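Local coordinates for protein beta-galactosidase (Marinomonas sp. ef1, PDB 6Y2K) that hydrolyses terminal beta-galactosidic bonds as a cold-active GH42 glycoside hydrolase that works as a hexamer, at residues A[482-487]-A[513-518]; A[525-530]-A[548-553]. One frame throughout, in Å; residues are numbered along the deposited sequence.

Interactions 1 and 2 lie in the same trimerisation region of this GH42 enzyme, with nearest atoms about 9 Å apart, yet they join segments some twenty residues apart in different ways. Both are partly buried. In interaction 1 a helix and an irregular loop meet through a few leucine methyls and one water, burying 175 Å² in all, with an apolar inner side and a polar, solvent-facing side. Interaction 2 buries 548 Å² and rests on backbone ladder bonds, with charged and polar side chains on one face, and on the other an indole with a valine over it and a glutamate at its edge. It also borders another subunit, whereas no other chain touches interaction 1. Tyr-578 is a shared neighbour, packing on Leu-515 and bonding Glu-551.

Interaction 1: A[482-487]-A[513-518]; sequences NRLNSY and GPLASL
Leu-484 and Leu-518 meet where the end of helix 478-486 packs against a loop of helical backbone shape, in the region assigned to the trimerisation domain. CD1 of Leu-518 lies 4.1 Å from CB of Leu-484 and 3.9 Å from the backbone O of Leu-484, resting on both side chain and main chain. Deeper in, the side chains of Leu-484 and Leu-515 cross at about a right angle, their CD1 methyls 3.9 Å apart. With CG anti to the backbone N (chi1 -164°), Leu-515 turns its CD1 toward Leu-484. Asn-485 and Leu-518 slide past one another in opposite directions, with OD1 of Asn-485 3.6 Å from CG of Leu-518. On this solvent-facing side the polar link across the two segments is a water, which donates to Asn-485 OD1 at 2.7 Å and stands 2.6 Å from Ser-517 OG.

In the second shell, Leu-484 packs on Leu-468 of strand 467-470, while Leu-515 and Leu-518 reach Tyr-578 and His-576 of strand 576-579. Gln-481, one turn earlier in the helix than Asn-485, touches both loop leucines, and its NE2 donates a hydrogen bond to Asn-485 OD1, which should help to fix the amide.

Interaction 2: A[525-530]-A[548-553]; sequences RVDALP and HWHEQI
Val-526 lies against Trp-549 on one face of an antiparallel pair of strands, 521-528 and 549-555, the second also bonded by its backbone to Gly-580 and Cys-582. Bonds from Gln-552 N to Arg-525 O and from Asp-527 N to His-550 O carry the ladder. From CB of Trp-549 the chain sets CG anti to the backbone N (chi1 -165°), and the indole spreads beneath Val-526: CG1 sits over the six-membered ring, 3.4 Å from its centroid, in a CH-pi contact. Farther round, CZ3 approaches CB of Ala-528, and NE1 donates in the ring plane to OE2 of Glu-551 (2.9 Å), which also takes the backbone N of Arg-496; OE1 takes the hydroxyl of Tyr-578. Replacing Trp-549 with alanine would remove this ring and is likely to leave a gap under Val-526, with Glu-551 OE2 short of one donor.

The opposite face is polar. His-550 ND1 donates to the anti lone pair of Asp-527 OD2 at 2.8 Å, nearly straight at 172°, while His-550 NE2 bonds Asp-563; Asp-527 OD1 forms a salt bridge with Arg-288 of a second subunit. Two residues back on that face, Arg-525 NE donates to Gln-552 OE1 at 2.8 Å, the oxygen in the guanidinium plane but the nitrogen above the amide plane.

Interaction 1: A[482-487]-A[513-518]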
# COMPACT_ATOMS: atom_id res chain seq x y z
N ASN A 482 -31.44 -39.83 -17.36
CA ASN A 482 -32.47 -40.01 -18.40
C ASN A 482 -33.13 -38.69 -18.79
O ASN A 482 -33.29 -38.41 -19.98
CB ASN A 482 -33.55 -41.00 -17.95
CG ASN A 482 -33.05 -42.43 -17.87
OD1 ASN A 482 -32.17 -42.84 -18.63
ND2 ASN A 482 -33.64 -43.20 -16.96
N ARG A 483 -33.50 -37.89 -17.80
CA ARG A 483 -34.06 -36.55 -18.05
C ARG A 483 -33.06 -35.64 -18.79
O ARG A 483 -33.46 -34.91 -19.69
CB ARG A 483 -34.53 -35.89 -16.75
CG ARG A 483 -35.80 -36.51 -16.16
CD ARG A 483 -36.38 -35.67 -15.03
NE ARG A 483 -35.51 -35.68 -13.84
CZ ARG A 483 -35.45 -36.66 -12.93
NH1 ARG A 483 -34.61 -36.54 -11.90
NH2 ARG A 483 -36.20 -37.76 -13.04
N LEU A 484 -31.78 -35.71 -18.43
CA LEU A 484 -30.75 -34.94 -19.14
C LEU A 484 -30.57 -35.42 -20.58
O LEU A 484 -30.44 -34.58 -21.48
CB LEU A 484 -29.40 -34.98 -18.41
CG LEU A 484 -29.37 -34.33 -17.01
CD1 LEU A 484 -28.00 -34.53 -16.38
CD2 LEU A 484 -29.72 -32.86 -17.07
N ASN A 485 -30.60 -36.73 -20.79
CA ASN A 485 -30.47 -37.31 -22.14
C ASN A 485 -31.56 -36.82 -23.11
O ASN A 485 -31.28 -36.60 -24.29
CB ASN A 485 -30.47 -38.85 -22.09
CG ASN A 485 -29.20 -39.42 -21.48
OD1 ASN A 485 -28.14 -38.78 -21.47
ND2 ASN A 485 -29.30 -40.65 -20.97
N SER A 486 -32.78 -36.65 -22.61
CA SER A 486 -33.90 -36.21 -23.46
C SER A 486 -34.15 -34.69 -23.44
O SER A 486 -34.93 -34.20 -24.25
CB SER A 486 -35.17 -36.96 -23.05
OG SER A 486 -35.57 -36.60 -21.74
N TYR A 487 -33.49 -33.96 -22.53
CA TYR A 487 -33.67 -32.51 -22.42
C TYR A 487 -33.32 -31.83 -23.74
O TYR A 487 -32.28 -32.14 -24.34
CB TYR A 487 -32.83 -31.96 -21.25
CG TYR A 487 -32.84 -30.45 -21.09
CD1 TYR A 487 -34.01 -29.76 -20.80
CD2 TYR A 487 -31.65 -29.72 -21.19
CE1 TYR A 487 -34.01 -28.38 -20.64
CE2 TYR A 487 -31.64 -28.35 -21.03
CZ TYR A 487 -32.81 -27.68 -20.76
OH TYR A 487 -32.78 -26.33 -20.61
N GLY A 513 -18.87 -39.43 -14.56
CA GLY A 513 -19.77 -40.52 -14.19
C GLY A 513 -20.87 -40.77 -15.22
O GLY A 513 -20.56 -40.94 -16.39
N PRO A 514 -22.15 -40.76 -14.79
CA PRO A 514 -23.25 -40.98 -15.76
C PRO A 514 -23.33 -39.94 -16.87
O PRO A 514 -23.85 -40.25 -17.94
CB PRO A 514 -24.51 -40.91 -14.89
CG PRO A 514 -24.04 -41.21 -13.52
CD PRO A 514 -22.67 -40.62 -13.42
N LEU A 515 -22.83 -38.72 -16.63
CA LEU A 515 -22.85 -37.65 -17.63
C LEU A 515 -21.91 -37.90 -18.81
O LEU A 515 -22.09 -37.30 -19.86
CB LEU A 515 -22.48 -36.30 -16.97
CG LEU A 515 -22.80 -35.02 -17.74
CD1 LEU A 515 -24.27 -34.66 -17.61
CD2 LEU A 515 -21.94 -33.86 -17.25
N ALA A 516 -20.91 -38.77 -18.65
CA ALA A 516 -19.92 -39.02 -19.70
C ALA A 516 -20.49 -39.50 -21.03
O ALA A 516 -19.90 -39.23 -22.07
CB ALA A 516 -18.85 -39.99 -19.21
N SER A 517 -21.61 -40.22 -21.02
CA SER A 517 -22.28 -40.61 -22.27
C SER A 517 -22.80 -39.39 -23.04
O SER A 517 -22.76 -39.37 -24.26
CB SER A 517 -23.41 -41.62 -22.02
OG SER A 517 -24.41 -41.08 -21.17
N LEU A 518 -23.26 -38.37 -22.32
CA LEU A 518 -23.76 -37.12 -22.93
C LEU A 518 -22.61 -36.15 -23.28
O LEU A 518 -22.64 -35.45 -24.30
CB LEU A 518 -24.70 -36.40 -21.94
CG LEU A 518 -26.12 -35.99 -22.35
CD1 LEU A 518 -26.58 -34.85 -21.45
CD2 LEU A 518 -26.28 -35.62 -23.82
O HOH W 1 -26.20 -40.06 -22.77

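Interaction 2: A[525-530]-A[548-553]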
# COMPACT_ATOMS: atom_id res chain seq x y z
N ARG A 525 -7.63 -35.97 -12.70
CA ARG A 525 -7.34 -35.62 -11.30
C ARG A 525 -7.74 -34.17 -11.05
O ARG A 525 -8.10 -33.46 -11.99
CB ARG A 525 -5.87 -35.84 -10.95
CG ARG A 525 -4.86 -35.10 -11.82
CD ARG A 525 -3.44 -35.42 -11.37
NE ARG A 525 -2.46 -34.52 -11.96
CZ ARG A 525 -1.16 -34.50 -11.65
NH1 ARG A 525 -0.65 -35.30 -10.71
NH2 ARG A 525 -0.37 -33.64 -12.28
N VAL A 526 -7.70 -33.75 -9.78
CA VAL A 526 -8.10 -32.40 -9.37
C VAL A 526 -6.92 -31.63 -8.75
O VAL A 526 -6.23 -32.14 -7.89
CB VAL A 526 -9.23 -32.45 -8.32
CG1 VAL A 526 -9.62 -31.05 -7.86
CG2 VAL A 526 -10.46 -33.17 -8.86
N ASP A 527 -6.75 -30.39 -9.20
CA ASP A 527 -5.86 -29.40 -8.62
C ASP A 527 -6.74 -28.52 -7.72
O ASP A 527 -7.52 -27.69 -8.22
CB ASP A 527 -5.19 -28.61 -9.77
CG ASP A 527 -4.23 -27.53 -9.31
OD1 ASP A 527 -3.58 -27.68 -8.27
OD2 ASP A 527 -4.09 -26.51 -10.03
N ALA A 528 -6.66 -28.74 -6.41
CA ALA A 528 -7.52 -28.07 -5.44
C ALA A 528 -6.71 -26.95 -4.79
O ALA A 528 -5.70 -27.21 -4.13
CB ALA A 528 -8.03 -29.06 -4.41
N LEU A 529 -7.17 -25.71 -4.99
CA LEU A 529 -6.31 -24.53 -4.84
C LEU A 529 -6.66 -23.57 -3.69
O LEU A 529 -7.84 -23.38 -3.38
CB LEU A 529 -6.33 -23.73 -6.16
CG LEU A 529 -5.63 -24.36 -7.36
CD1 LEU A 529 -5.99 -23.61 -8.64
CD2 LEU A 529 -4.12 -24.43 -7.19
N PRO A 530 -5.63 -22.94 -3.10
CA PRO A 530 -5.87 -21.85 -2.17
C PRO A 530 -6.20 -20.58 -2.94
O PRO A 530 -5.97 -20.50 -4.16
CB PRO A 530 -4.53 -21.72 -1.44
CG PRO A 530 -3.51 -22.10 -2.47
CD PRO A 530 -4.18 -23.15 -3.33
N HIS A 548 -9.79 -21.94 -6.89
CA HIS A 548 -10.31 -22.96 -5.94
C HIS A 548 -10.30 -24.40 -6.42
O HIS A 548 -9.89 -25.30 -5.67
CB HIS A 548 -11.72 -22.61 -5.43
CG HIS A 548 -11.85 -21.22 -4.88
ND1 HIS A 548 -13.05 -20.53 -4.88
CD2 HIS A 548 -10.94 -20.40 -4.30
CE1 HIS A 548 -12.86 -19.34 -4.34
NE2 HIS A 548 -11.60 -19.24 -3.98
N TRP A 549 -10.80 -24.62 -7.64
CA TRP A 549 -11.02 -25.95 -8.19
C TRP A 549 -10.65 -25.96 -9.67
O TRP A 549 -11.15 -25.16 -10.44
CB TRP A 549 -12.49 -26.32 -8.01
CG TRP A 549 -12.77 -27.77 -8.20
CD1 TRP A 549 -13.21 -28.37 -9.34
CD2 TRP A 549 -12.64 -28.80 -7.22
NE1 TRP A 549 -13.35 -29.72 -9.14
CE2 TRP A 549 -13.01 -30.01 -7.84
CE3 TRP A 549 -12.23 -28.81 -5.88
CZ2 TRP A 549 -13.01 -31.24 -7.16
CZ3 TRP A 549 -12.22 -30.03 -5.20
CH2 TRP A 549 -12.61 -31.23 -5.85
N HIS A 550 -9.77 -26.89 -10.04
CA HIS A 550 -9.09 -26.87 -11.34
C HIS A 550 -8.92 -28.31 -11.81
O HIS A 550 -7.93 -28.97 -11.51
CB HIS A 550 -7.74 -26.13 -11.17
CG HIS A 550 -6.91 -26.02 -12.41
ND1 HIS A 550 -5.53 -26.02 -12.37
CD2 HIS A 550 -7.24 -25.85 -13.71
CE1 HIS A 550 -5.05 -25.88 -13.59
NE2 HIS A 550 -6.07 -25.76 -14.43
N GLU A 551 -9.93 -28.81 -12.53
CA GLU A 551 -9.92 -30.21 -12.99
C GLU A 551 -8.98 -30.39 -14.17
O GLU A 551 -9.00 -29.58 -15.10
CB GLU A 551 -11.33 -30.69 -13.36
CG GLU A 551 -12.21 -30.89 -12.14
CD GLU A 551 -13.68 -31.05 -12.46
OE1 GLU A 551 -14.05 -31.11 -13.66
OE2 GLU A 551 -14.46 -31.12 -11.48
N GLN A 552 -8.17 -31.44 -14.12
CA GLN A 552 -7.31 -31.86 -15.23
C GLN A 552 -8.11 -32.85 -16.07
O GLN A 552 -8.43 -33.95 -15.59
CB GLN A 552 -6.03 -32.51 -14.69
CG GLN A 552 -5.06 -32.98 -15.76
CD GLN A 552 -3.86 -33.70 -15.18
OE1 GLN A 552 -3.14 -33.15 -14.33
NE2 GLN A 552 -3.62 -34.92 -15.63
N ILE A 553 -8.43 -32.46 -17.31
CA ILE A 553 -9.43 -33.16 -18.13
C ILE A 553 -8.85 -33.60 -19.47
O ILE A 553 -8.06 -32.88 -20.08
CB ILE A 553 -10.66 -32.26 -18.36
CG1 ILE A 553 -11.43 -32.04 -17.04
CG2 ILE A 553 -11.62 -32.85 -19.40
CD1 ILE A 553 -12.46 -30.94 -17.09
O HOH W 2 -7.53 -20.23 -6.31